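Local coordinates for D-glycero-alpha-D-manno-heptose 7-phosphate kinase (Campylobacter jejuni subsp. jejuni, PDB 4N3O), which catalyses the ATP-dependent phosphorylation of D-glycero-alpha-D-manno-heptose 7-phosphate at C-1, giving the 1,7-bisphosphate on the route to GDP-heptose and capsule polysaccharide, at residues F172-F177 against I184-R189; L15-G20 against L36-S41. One frame throughout, in Å; residues are numbered along the deposited sequence.

How the interactions relate
From the N terminus, the chain first runs out along strand 6-21 and returns along strand 31-40; interaction 2 closes this hairpin, pairing 15-20 with 36-41. Far later in sequence, after the helices that end at 162-169, strand 172-178 enters the same sheet and turns back as strand 182-188, and interaction 1 closes that second hairpin. The two loops lie in series, neither nested nor crossed. In space they are neighbours, because strand 172-178 pairs antiparallel with strand 31-40: Asn173 N lies 2.9 Å from Asn37 O, probably a hydrogen bond, and Phe172 packs on Leu17. Two sequence-local hairpins thereby become four consecutive strands of one sheet.

Interaction 1: F172-F177 against I184-R189; sequences FNFMEF and IVNPLR
Phe174 and Asn186 face each other as the central hydrogen-bonded pair of an antiparallel hairpin, with Phe174 N to Asn186 O at 3.0 Å and Asn186 N to Phe174 O at 2.8 Å. Glu176 and Ile184 repeat the exchange nearer the turn, with Ile184 N to Glu176 O at 2.9 Å. At the non-hydrogen-bonded positions the strands draw closer, and CA-H...O contacts from Asn173 and Met175 to Asn186 O and Ile184 O fill the intervals.

The tight part on one face is Met175 against Val185. The selenomethionine Met175 and Val185 stand alongside each other, pointing the same way; SE lies beside CG2 and the terminal CE meets CG1 of Val185 at 4.1 Å. With chi1 -44° Met175 CG lies anti to the carbonyl carbon, and the extended chain beyond it carries CE along the valine. Tyr165 of helix 162-169 packs on both residues. The same face opens toward the exposed Pro187, where Asn173 OD1 lies against the proline CA (3.3 Å) and CB, the two side chains crossing at a slant.

On the other face helix 236-248 packs against Phe174 and Leu188, through Ala240, Lys244 and Leu247. The phenyl ring of Phe174 swings anti to its amide nitrogen (chi1 -168°), meets the ring of Tyr34 and receives Glu176 CG at its edge, in plane. The looser, more solvent-exposed parts lie outward: Ile184 and Glu176 are only partly buried, and the Glu176 carboxylate forms a salt bridge with Lys244.

This is an antiparallel beta hairpin within the large mixed sheet of a GHMP kinase, with Met175 about 7 Å, side chain to side chain, from the probable proton acceptor Asp163.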
ATOM      1  N   PHE A 172       7.535  -1.854 -12.808  1.00 33.76           N
ATOM      2  CA  PHE A 172       7.820  -3.175 -13.312  1.00 33.90           C
ATOM      3  C   PHE A 172       9.021  -3.018 -14.192  1.00 37.84           C
ATOM      4  O   PHE A 172       9.066  -2.121 -15.026  1.00 36.92           O
ATOM      5  CB  PHE A 172       6.653  -3.702 -14.124  1.00 35.28           C
ATOM      6  CG  PHE A 172       5.544  -4.285 -13.300  1.00 34.27           C
ATOM      7  CD1 PHE A 172       4.826  -3.507 -12.430  1.00 35.45           C
ATOM      8  CD2 PHE A 172       5.197  -5.604 -13.448  1.00 35.03           C
ATOM      9  CE1 PHE A 172       3.808  -4.051 -11.672  1.00 36.71           C
ATOM     10  CE2 PHE A 172       4.176  -6.149 -12.709  1.00 35.27           C
ATOM     11  CZ  PHE A 172       3.490  -5.381 -11.810  1.00 34.38           C
ATOM     12  N   ASN A 173      10.015  -3.875 -13.991  1.00 41.04           N
ATOM     13  CA  ASN A 173      11.234  -3.831 -14.777  1.00 44.38           C
ATOM     14  C   ASN A 173      11.559  -5.214 -15.272  1.00 47.41           C
ATOM     15  O   ASN A 173      11.616  -6.162 -14.492  1.00 47.08           O
ATOM     16  CB  ASN A 173      12.397  -3.314 -13.935  1.00 45.69           C
ATOM     17  CG  ASN A 173      12.238  -1.857 -13.550  1.00 46.19           C
ATOM     18  OD1 ASN A 173      12.254  -0.976 -14.404  1.00 49.53           O
ATOM     19  ND2 ASN A 173      12.115  -1.593 -12.250  1.00 46.28           N
ATOM     20  N   PHE A 174      11.734  -5.326 -16.579  1.00 50.44           N
ATOM     21  CA  PHE A 174      12.098  -6.577 -17.192  1.00 54.14           C
ATOM     22  C   PHE A 174      13.562  -6.440 -17.528  1.00 54.84           C
ATOM     23  O   PHE A 174      13.935  -5.562 -18.299  1.00 58.34           O
ATOM     24  CB  PHE A 174      11.295  -6.824 -18.455  1.00 56.03           C
ATOM     25  CG  PHE A 174      11.429  -8.219 -18.974  1.00 56.96           C
ATOM     26  CD1 PHE A 174      12.515  -8.585 -19.749  1.00 60.44           C
ATOM     27  CD2 PHE A 174      10.467  -9.167 -18.685  1.00 56.55           C
ATOM     28  CE1 PHE A 174      12.634  -9.875 -20.235  1.00 60.47           C
ATOM     29  CE2 PHE A 174      10.582 -10.455 -19.161  1.00 56.55           C
ATOM     30  CZ  PHE A 174      11.669 -10.809 -19.935  1.00 59.20           C
HETATM   31  N   MSE A 175      14.388  -7.300 -16.953  1.00 54.69           N
HETATM   32  CA  MSE A 175      15.821  -7.206 -17.165  1.00 58.29           C
HETATM   33  C   MSE A 175      16.369  -8.399 -17.882  1.00 63.60           C
HETATM   34  O   MSE A 175      16.102  -9.548 -17.511  1.00 63.01           O
HETATM   35  CB  MSE A 175      16.446  -7.001 -15.801  1.00 56.68           C
HETATM   36  CG  MSE A 175      15.578  -5.967 -15.072  1.00 58.52           C
HETATM   37 SE   MSE A 175      16.579  -5.345 -13.533  0.75 56.25          SE
HETATM   38  CE  MSE A 175      15.408  -4.000 -12.742  1.00 53.63           C
ATOM     39  N   GLU A 176      17.130  -8.119 -18.940  1.00 67.30           N
ATOM     40  CA  GLU A 176      17.764  -9.148 -19.754  1.00 72.55           C
ATOM     41  C   GLU A 176      19.259  -9.093 -19.543  1.00 71.22           C
ATOM     42  O   GLU A 176      19.855  -8.017 -19.475  1.00 68.43           O
ATOM     43  CB  GLU A 176      17.370  -8.984 -21.220  1.00 75.14           C
ATOM     44  CG  GLU A 176      15.942  -9.455 -21.456  1.00 79.15           C
ATOM     45  CD  GLU A 176      15.338  -8.945 -22.743  1.00 85.46           C
ATOM     46  OE1 GLU A 176      14.910  -9.783 -23.578  1.00 85.17           O
ATOM     47  OE2 GLU A 176      15.302  -7.703 -22.919  1.00 86.67           O
ATOM     48  N   PHE A 177      19.853 -10.269 -19.402  1.00 74.11           N
ATOM     49  CA  PHE A 177      21.279 -10.369 -19.139  1.00 79.79           C
ATOM     50  C   PHE A 177      22.065 -10.915 -20.329  1.00 83.82           C
ATOM     51  O   PHE A 177      21.670 -11.905 -20.960  1.00 83.07           O
ATOM     52  CB  PHE A 177      21.510 -11.236 -17.905  1.00 79.91           C
ATOM     53  CG  PHE A 177      20.750 -10.771 -16.705  1.00 78.54           C
ATOM     54  CD1 PHE A 177      21.050  -9.550 -16.112  1.00 77.34           C
ATOM     55  CD2 PHE A 177      19.736 -11.550 -16.162  1.00 77.43           C
ATOM     56  CE1 PHE A 177      20.349  -9.107 -15.006  1.00 75.28           C
ATOM     57  CE2 PHE A 177      19.033 -11.115 -15.053  1.00 76.54           C
ATOM     58  CZ  PHE A 177      19.339  -9.890 -14.475  1.00 73.99           C
ATOM     59  N   ILE A 184      20.475  -5.214 -19.463  1.00 80.83           N
ATOM     60  CA  ILE A 184      19.590  -4.338 -20.217  1.00 78.73           C
ATOM     61  C   ILE A 184      18.306  -4.276 -19.390  1.00 74.58           C
ATOM     62  O   ILE A 184      17.679  -5.296 -19.080  1.00 68.03           O
ATOM     63  CB  ILE A 184      19.389  -4.807 -21.679  1.00 82.49           C
ATOM     64  CG1 ILE A 184      20.580  -4.365 -22.545  1.00 85.92           C
ATOM     65  CG2 ILE A 184      18.153  -4.167 -22.297  1.00 81.66           C
ATOM     66  CD1 ILE A 184      21.943  -4.720 -21.988  1.00 87.13           C
ATOM     67  N   VAL A 185      17.955  -3.070 -18.981  1.00 69.73           N
ATOM     68  CA  VAL A 185      16.798  -2.874 -18.155  1.00 68.06           C
ATOM     69  C   VAL A 185      15.707  -2.242 -18.978  1.00 64.19           C
ATOM     70  O   VAL A 185      15.924  -1.195 -19.586  1.00 66.47           O
ATOM     71  CB  VAL A 185      17.130  -1.957 -16.969  1.00 67.60           C
ATOM     72  CG1 VAL A 185      15.895  -1.693 -16.123  1.00 68.37           C
ATOM     73  CG2 VAL A 185      18.229  -2.583 -16.130  1.00 73.23           C
ATOM     74  N   ASN A 186      14.553  -2.901 -19.020  1.00 57.42           N
ATOM     75  CA  ASN A 186      13.392  -2.381 -19.716  1.00 56.31           C
ATOM     76  C   ASN A 186      12.378  -1.903 -18.673  1.00 55.64           C
ATOM     77  O   ASN A 186      11.660  -2.725 -18.105  1.00 50.10           O
ATOM     78  CB  ASN A 186      12.758  -3.460 -20.592  1.00 58.70           C
ATOM     79  CG  ASN A 186      13.640  -3.873 -21.758  1.00 66.31           C
ATOM     80  OD1 ASN A 186      13.995  -5.045 -21.894  1.00 72.61           O
ATOM     81  ND2 ASN A 186      14.023  -2.907 -22.593  1.00 70.80           N
ATOM     82  N   PRO A 187      12.350  -0.583 -18.375  1.00 52.51           N
ATOM     83  CA  PRO A 187      11.347  -0.085 -17.439  1.00 52.43           C
ATOM     84  C   PRO A 187      10.010  -0.073 -18.174  1.00 51.62           C
ATOM     85  O   PRO A 187       9.781   0.763 -19.042  1.00 50.79           O
ATOM     86  CB  PRO A 187      11.826   1.334 -17.101  1.00 53.28           C
ATOM     87  CG  PRO A 187      13.109   1.532 -17.839  1.00 53.78           C
ATOM     88  CD  PRO A 187      13.174   0.502 -18.915  1.00 53.35           C
ATOM     89  N   LEU A 188       9.150  -1.023 -17.834  1.00 53.50           N
ATOM     90  CA  LEU A 188       7.869  -1.193 -18.506  1.00 49.41           C
ATOM     91  C   LEU A 188       6.809  -0.189 -18.126  1.00 45.00           C
ATOM     92  O   LEU A 188       6.699   0.200 -16.986  1.00 44.21           O
ATOM     93  CB  LEU A 188       7.312  -2.574 -18.196  1.00 49.95           C
ATOM     94  CG  LEU A 188       8.192  -3.751 -18.587  1.00 50.22           C
ATOM     95  CD1 LEU A 188       7.476  -5.007 -18.155  1.00 50.84           C
ATOM     96  CD2 LEU A 188       8.464  -3.770 -20.076  1.00 51.83           C
ATOM     97  N   ARG A 189       6.054   0.253 -19.116  1.00 46.78           N
ATOM     98  CA  ARG A 189       4.940   1.107 -18.872  1.00 48.62           C
ATOM     99  C   ARG A 189       3.827   0.062 -18.877  1.00 50.32           C
ATOM    100  O   ARG A 189       3.581  -0.586 -19.892  1.00 52.26           O
ATOM    101  CB  ARG A 189       4.744   2.129 -19.976  1.00 48.45           C
ATOM    102  CG  ARG A 189       3.986   3.335 -19.474  1.00 49.41           C
ATOM    103  CD  ARG A 189       3.560   4.313 -20.553  1.00 52.21           C
ATOM    104  NE  ARG A 189       4.529   4.440 -21.638  1.00 51.74           N
ATOM    105  CZ  ARG A 189       4.316   4.033 -22.888  1.00 50.43           C
ATOM    106  NH1 ARG A 189       5.261   4.188 -23.804  1.00 50.19           N
ATOM    107  NH2 ARG A 189       3.151   3.501 -23.239  1.00 51.57           N
TER

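Interaction 2: L15-G20 against L36-S41; sequences LGLAGG and LNATIS
Leu36 O accepts two backbone hydrogen bonds from consecutive residues, Leu17 N at 3.0 Å and Ala18 N at 3.2 Å, both donors in the carbonyl plane. Ala18 O takes Leu36 N at 2.7 Å in return, completing a classic beta bulge. On the Leu15 side of the bulge the pairing is regular antiparallel, with Leu15 and Ala38 exchanging N-H...O bonds in both directions.

The apolar contacts follow from this backbone. The helix-like backbone of Leu17 (psi -39°) belongs to the bulge and puts its side chain over the partner strand, where CD1 meets Ala38 CB at 4.0 Å and CB packs beside Leu36 CD2. At the other end Leu15 CB rests on Ile40 CG2 at 4.2 Å. Phe305 of strand 303-308 packs on Leu15 and Leu17, while Met243 of helix 236-248 touches Ala18 and Leu36.

Among the polar groups, Asn37 turns its amide away from strand 15-20, toward strand 172-178. Two carbonyls that do not pair with strand 36-40 are used outside it: Gly16 O by Lys294 NZ and Leu17 O by Trp263 NE1.

One carbonyl gripped by two amides thus fixes the bulge and commits Leu17 to the apolar packing, just ahead of Gly20, a probable substrate-binding residue.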
ATOM      1  N   LEU A  15       9.716  -7.300  -5.424  1.00 34.77           N
ATOM      2  CA  LEU A  15       9.278  -8.651  -5.472  1.00 37.87           C
ATOM      3  C   LEU A  15       9.719  -9.260  -6.793  1.00 37.13           C
ATOM      4  O   LEU A  15       9.492  -8.689  -7.855  1.00 34.98           O
ATOM      5  CB  LEU A  15       7.770  -8.613  -5.375  1.00 42.19           C
ATOM      6  CG  LEU A  15       6.974  -9.861  -5.183  1.00 48.82           C
ATOM      7  CD1 LEU A  15       7.544 -10.682  -4.038  1.00 55.28           C
ATOM      8  CD2 LEU A  15       5.550  -9.418  -4.899  1.00 51.21           C
ATOM      9  N   GLY A  16      10.404 -10.392  -6.726  1.00 39.89           N
ATOM     10  CA  GLY A  16      10.810 -11.095  -7.922  1.00 40.85           C
ATOM     11  C   GLY A  16       9.623 -11.904  -8.385  1.00 44.26           C
ATOM     12  O   GLY A  16       9.254 -12.881  -7.751  1.00 52.15           O
ATOM     13  N   LEU A  17       9.023 -11.495  -9.494  1.00 45.82           N
ATOM     14  CA  LEU A  17       7.858 -12.165 -10.032  1.00 46.85           C
ATOM     15  C   LEU A  17       8.241 -13.356 -10.894  1.00 49.97           C
ATOM     16  O   LEU A  17       7.564 -14.385 -10.871  1.00 50.78           O
ATOM     17  CB  LEU A  17       7.016 -11.180 -10.845  1.00 48.01           C
ATOM     18  CG  LEU A  17       6.341 -10.052 -10.067  1.00 46.53           C
ATOM     19  CD1 LEU A  17       5.576  -9.124 -11.003  1.00 47.41           C
ATOM     20  CD2 LEU A  17       5.400 -10.642  -9.048  1.00 51.98           C
ATOM     21  N   ALA A  18       9.307 -13.209 -11.675  1.00 49.22           N
ATOM     22  CA  ALA A  18       9.789 -14.317 -12.495  1.00 50.39           C
ATOM     23  C   ALA A  18      11.238 -14.100 -12.895  1.00 53.89           C
ATOM     24  O   ALA A  18      11.741 -12.966 -12.894  1.00 52.43           O
ATOM     25  CB  ALA A  18       8.920 -14.501 -13.729  1.00 50.94           C
ATOM     26  N   GLY A  19      11.900 -15.200 -13.236  1.00 58.02           N
ATOM     27  CA  GLY A  19      13.291 -15.179 -13.656  1.00 62.42           C
ATOM     28  C   GLY A  19      13.731 -16.546 -14.149  1.00 67.92           C
ATOM     29  O   GLY A  19      13.116 -17.565 -13.813  1.00 67.63           O
ATOM     30  N   GLY A  20      14.784 -16.560 -14.959  1.00 70.07           N
ATOM     31  CA  GLY A  20      15.337 -17.798 -15.494  1.00 78.01           C
ATOM     32  C   GLY A  20      16.776 -17.574 -15.913  1.00 86.18           C
ATOM     33  O   GLY A  20      17.129 -16.483 -16.361  1.00 80.95           O
ATOM     34  N   LEU A  36      12.072 -10.529 -14.015  1.00 50.67           N
ATOM     35  CA  LEU A  36      10.971  -9.591 -14.051  1.00 44.80           C
ATOM     36  C   LEU A  36      10.675  -9.283 -12.621  1.00 43.04           C
ATOM     37  O   LEU A  36      10.240 -10.172 -11.888  1.00 42.75           O
ATOM     38  CB  LEU A  36       9.728 -10.200 -14.687  1.00 45.34           C
ATOM     39  CG  LEU A  36       8.441  -9.378 -14.530  1.00 43.32           C
ATOM     40  CD1 LEU A  36       8.571  -8.038 -15.226  1.00 43.29           C
ATOM     41  CD2 LEU A  36       7.225 -10.114 -15.049  1.00 42.59           C
ATOM     42  N   ASN A  37      10.939  -8.045 -12.200  1.00 40.05           N
ATOM     43  CA  ASN A  37      10.622  -7.662 -10.837  1.00 38.99           C
ATOM     44  C   ASN A  37       9.744  -6.424 -10.829  1.00 36.48           C
ATOM     45  O   ASN A  37       9.508  -5.792 -11.874  1.00 33.93           O
ATOM     46  CB  ASN A  37      11.869  -7.506  -9.993  1.00 40.42           C
ATOM     47  CG  ASN A  37      12.825  -6.528 -10.575  1.00 46.14           C
ATOM     48  OD1 ASN A  37      12.418  -5.517 -11.158  1.00 49.91           O
ATOM     49  ND2 ASN A  37      14.117  -6.804 -10.424  1.00 52.61           N
ATOM     50  N   ALA A  38       9.229  -6.107  -9.651  1.00 33.83           N
ATOM     51  CA  ALA A  38       8.298  -5.010  -9.524  1.00 32.15           C
ATOM     52  C   ALA A  38       8.345  -4.488  -8.118  1.00 29.54           C
ATOM     53  O   ALA A  38       8.340  -5.266  -7.180  1.00 30.62           O
ATOM     54  CB  ALA A  38       6.895  -5.500  -9.853  1.00 30.57           C
ATOM     55  N   THR A  39       8.400  -3.173  -7.970  1.00 28.50           N
ATOM     56  CA  THR A  39       8.439  -2.592  -6.633  1.00 29.01           C
ATOM     57  C   THR A  39       7.109  -2.694  -5.969  1.00 29.71           C
ATOM     58  O   THR A  39       6.064  -2.691  -6.639  1.00 33.33           O
ATOM     59  CB  THR A  39       8.896  -1.129  -6.655  1.00 28.92           C
ATOM     60  OG1 THR A  39       8.134  -0.395  -7.615  1.00 36.13           O
ATOM     61  CG2 THR A  39      10.364  -1.043  -7.027  1.00 29.72           C
ATOM     62  N   ILE A  40       7.136  -2.794  -4.642  1.00 32.97           N
ATOM     63  CA  ILE A  40       5.915  -2.889  -3.851  1.00 32.04           C
ATOM     64  C   ILE A  40       5.880  -1.885  -2.720  1.00 32.49           C
ATOM     65  O   ILE A  40       6.895  -1.298  -2.377  1.00 31.83           O
ATOM     66  CB  ILE A  40       5.697  -4.298  -3.323  1.00 33.80           C
ATOM     67  CG1 ILE A  40       6.908  -4.774  -2.516  1.00 37.72           C
ATOM     68  CG2 ILE A  40       5.444  -5.234  -4.483  1.00 35.07           C
ATOM     69  CD1 ILE A  40       6.687  -6.133  -1.877  1.00 39.20           C
ATOM     70  N   SER A  41       4.699  -1.742  -2.121  1.00 33.30           N
ATOM     71  CA  SER A  41       4.426  -0.745  -1.080  1.00 35.40           C
ATOM     72  C   SER A  41       4.963  -1.077   0.317  1.00 35.09           C
ATOM     73  O   SER A  41       4.279  -0.868   1.303  1.00 36.44           O
ATOM     74  CB  SER A  41       2.895  -0.503  -0.998  1.00 34.13           C
ATOM     75  OG  SER A  41       2.217  -1.705  -0.615  1.00 36.06           O
TER